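Local coordinates for protein enoyl-CoA hydratase subunit I (Geobacillus kaustophilus, PDB 2PBP) that probably acts as a hydro-lyase of the crotonase family, adding water to the double bond of enoyl-CoA thioesters, as in beta-oxidation, at residues A[51-56]-A[92-97]. Residues are numbered along the deposited sequence; the frame is centred on the assembly and turned at random.
Sequences RVIVLT and SIVKTP
I53 turns CG1 away from its own carbonyl carbon and keeps the chain extended (chi1 -62°, chi2 166°), which carries CD1 across to T96; there T96 has CG2 trans to its backbone N and OG1 beside that N. The two side chains cross at about a right angle, with I53 CD1 3.8 Å from T96 CB and almost as near to T96 CG2. V94 adds a looser apolar touch, its CG1 4.4 Å from I53 CD1. The same rotation of T96 lays CG2 against the carbonyl of R51, 3.6 Å from R51 O, and sends OG1 to a hydrogen bond with D45 of helix 31-46. The P97 ring meets that carbonyl too: P97 CD sits 3.3 Å from R51 O, with CG a little farther off.

One backbone hydrogen bond ties the segments, I53 N to P97 O at 2.8 Å. It is nearly straight at the hydrogen (158°), and the N-H arrives close to the line of the C=O. V52 CA adds a CA-H...O contact to P97 O at 3.5 Å, so this oxygen of the buried P97 is approached by two neighbouring residues of the strand. An alanine in place of I53 would probably open a gap beside the T96 methyl and V94, where CD1 now packs, and also lose contact with F44 of helix 31-46.

P97 also packs on W161 of the second subunit. I53 also makes a backbone hydrogen bond with I99, two residues beyond P97, so the pairing begun here continues into strand 98-102, which runs parallel to 52-57: the start of a neighbouring-strand pairing in the central sheet of the crotonase fold.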
ATOM      1  N   ARG A  51      10.183  -7.510  18.870  1.00  7.65           N
ATOM      2  CA  ARG A  51      10.076  -7.271  17.438  1.00  6.95           C
ATOM      3  C   ARG A  51       8.644  -7.026  16.978  1.00  6.54           C
ATOM      4  O   ARG A  51       8.416  -6.460  15.908  1.00  6.01           O
ATOM      5  CB  ARG A  51      10.669  -8.455  16.675  1.00  8.32           C
ATOM      6  CG  ARG A  51      12.126  -8.714  17.012  1.00 11.18           C
ATOM      7  CD  ARG A  51      12.723  -9.779  16.105  1.00  8.18           C
ATOM      8  NE  ARG A  51      14.162  -9.906  16.304  1.00 11.36           N
ATOM      9  CZ  ARG A  51      14.971 -10.584  15.494  1.00 12.44           C
ATOM     10  NH1 ARG A  51      14.480 -11.201  14.425  1.00  9.57           N
ATOM     11  NH2 ARG A  51      16.270 -10.638  15.751  1.00 11.73           N
ATOM     12  N   VAL A  52       7.683  -7.461  17.787  1.00  5.75           N
ATOM     13  CA  VAL A  52       6.267  -7.278  17.474  1.00  6.22           C
ATOM     14  C   VAL A  52       5.506  -7.027  18.771  1.00  5.45           C
ATOM     15  O   VAL A  52       5.791  -7.641  19.802  1.00  8.10           O
ATOM     16  CB  VAL A  52       5.660  -8.529  16.783  1.00  4.70           C
ATOM     17  CG1 VAL A  52       4.230  -8.236  16.328  1.00  6.80           C
ATOM     18  CG2 VAL A  52       6.517  -8.946  15.595  1.00  5.77           C
ATOM     19  N   ILE A  53       4.547  -6.113  18.713  1.00  6.33           N
ATOM     20  CA  ILE A  53       3.726  -5.780  19.868  1.00  5.83           C
ATOM     21  C   ILE A  53       2.290  -6.160  19.534  1.00  7.78           C
ATOM     22  O   ILE A  53       1.783  -5.815  18.467  1.00  8.14           O
ATOM     23  CB  ILE A  53       3.786  -4.264  20.175  1.00  6.26           C
ATOM     24  CG1 ILE A  53       5.222  -3.860  20.518  1.00  6.83           C
ATOM     25  CG2 ILE A  53       2.825  -3.916  21.310  1.00  6.43           C
ATOM     26  CD1 ILE A  53       5.488  -2.356  20.507  1.00 13.93           C
ATOM     27  N   VAL A  54       1.645  -6.880  20.444  1.00  7.06           N
ATOM     28  CA  VAL A  54       0.260  -7.292  20.252  1.00  5.82           C
ATOM     29  C   VAL A  54      -0.614  -6.679  21.340  1.00  5.91           C
ATOM     30  O   VAL A  54      -0.287  -6.761  22.524  1.00  6.39           O
ATOM     31  CB  VAL A  54       0.114  -8.832  20.307  1.00  5.81           C
ATOM     32  CG1 VAL A  54      -1.363  -9.223  20.285  1.00  6.07           C
ATOM     33  CG2 VAL A  54       0.843  -9.465  19.131  1.00  6.68           C
ATOM     34  N   LEU A  55      -1.710  -6.050  20.929  1.00  6.23           N
ATOM     35  CA  LEU A  55      -2.645  -5.443  21.867  1.00  6.53           C
ATOM     36  C   LEU A  55      -3.918  -6.275  21.848  1.00  7.18           C
ATOM     37  O   LEU A  55      -4.396  -6.666  20.782  1.00  6.35           O
ATOM     38  CB  LEU A  55      -3.004  -4.014  21.454  1.00  6.99           C
ATOM     39  CG  LEU A  55      -1.909  -2.967  21.262  1.00  9.00           C
ATOM     40  CD1 LEU A  55      -2.568  -1.623  20.978  1.00  8.79           C
ATOM     41  CD2 LEU A  55      -1.037  -2.883  22.502  1.00 10.11           C
ATOM     42  N   THR A  56      -4.466  -6.546  23.026  1.00  4.26           N
ATOM     43  CA  THR A  56      -5.699  -7.308  23.108  1.00  6.10           C
ATOM     44  C   THR A  56      -6.408  -6.973  24.415  1.00  6.55           C
ATOM     45  O   THR A  56      -5.822  -6.357  25.308  1.00  7.53           O
ATOM     46  CB  THR A  56      -5.426  -8.828  23.020  1.00  6.66           C
ATOM     47  OG1 THR A  56      -6.642  -9.510  22.693  1.00  8.54           O
ATOM     48  CG2 THR A  56      -4.896  -9.361  24.344  1.00  8.53           C
ATOM     49  N   SER A  92       0.504   6.827  17.529  1.00  9.70           N
ATOM     50  CA  SER A  92       0.639   6.902  16.080  1.00 11.14           C
ATOM     51  C   SER A  92       2.080   6.828  15.582  1.00 12.03           C
ATOM     52  O   SER A  92       2.320   6.415  14.447  1.00 13.02           O
ATOM     53  CB  SER A  92       0.012   8.198  15.559  1.00  9.63           C
ATOM     54  OG  SER A  92      -1.362   8.282  15.887  1.00 11.51           O
ATOM     55  N   ILE A  93       3.040   7.223  16.415  1.00  9.88           N
ATOM     56  CA  ILE A  93       4.435   7.208  15.989  1.00 11.49           C
ATOM     57  C   ILE A  93       5.283   6.031  16.471  1.00 11.63           C
ATOM     58  O   ILE A  93       6.506   6.050  16.334  1.00 10.72           O
ATOM     59  CB  ILE A  93       5.149   8.523  16.373  1.00 10.69           C
ATOM     60  CG1 ILE A  93       5.205   8.675  17.894  1.00 13.09           C
ATOM     61  CG2 ILE A  93       4.424   9.699  15.741  1.00 14.49           C
ATOM     62  CD1 ILE A  93       6.180   9.737  18.399  1.00 13.93           C
ATOM     63  N   VAL A  94       4.640   5.016  17.038  1.00 10.46           N
ATOM     64  CA  VAL A  94       5.360   3.828  17.495  1.00 11.13           C
ATOM     65  C   VAL A  94       5.939   3.169  16.243  1.00  8.95           C
ATOM     66  O   VAL A  94       5.220   2.929  15.274  1.00  9.92           O
ATOM     67  CB  VAL A  94       4.409   2.860  18.222  1.00 13.39           C
ATOM     68  CG1 VAL A  94       5.107   1.530  18.500  1.00 13.93           C
ATOM     69  CG2 VAL A  94       3.947   3.492  19.528  1.00 12.98           C
ATOM     70  N   LYS A  95       7.238   2.887  16.253  1.00  8.82           N
ATOM     71  CA  LYS A  95       7.880   2.301  15.079  1.00  8.19           C
ATOM     72  C   LYS A  95       7.861   0.784  14.992  1.00  7.28           C
ATOM     73  O   LYS A  95       7.898   0.226  13.895  1.00  9.08           O
ATOM     74  CB  LYS A  95       9.321   2.806  14.971  1.00 10.69           C
ATOM     75  CG  LYS A  95       9.405   4.290  14.648  1.00 10.75           C
ATOM     76  CD  LYS A  95      10.833   4.734  14.401  1.00 13.70           C
ATOM     77  CE  LYS A  95      10.897   6.214  14.067  1.00 12.44           C
ATOM     78  NZ  LYS A  95      10.127   6.543  12.837  1.00 12.81           N
ATOM     79  N   THR A  96       7.798   0.120  16.137  1.00  6.76           N
ATOM     80  CA  THR A  96       7.779  -1.339  16.167  1.00  7.22           C
ATOM     81  C   THR A  96       6.447  -1.862  15.629  1.00  6.65           C
ATOM     82  O   THR A  96       5.403  -1.251  15.845  1.00  5.70           O
ATOM     83  CB  THR A  96       7.970  -1.856  17.607  1.00  9.10           C
ATOM     84  OG1 THR A  96       9.224  -1.381  18.120  1.00 10.48           O
ATOM     85  CG2 THR A  96       7.956  -3.375  17.640  1.00  6.27           C
ATOM     86  N   PRO A  97       6.473  -2.989  14.897  1.00  6.11           N
ATOM     87  CA  PRO A  97       5.226  -3.542  14.363  1.00  7.65           C
ATOM     88  C   PRO A  97       4.211  -3.783  15.481  1.00  8.37           C
ATOM     89  O   PRO A  97       4.548  -4.332  16.535  1.00  6.86           O
ATOM     90  CB  PRO A  97       5.685  -4.838  13.699  1.00  6.83           C
ATOM     91  CG  PRO A  97       7.033  -4.462  13.169  1.00  8.95           C
ATOM     92  CD  PRO A  97       7.640  -3.700  14.341  1.00  6.59           C
TER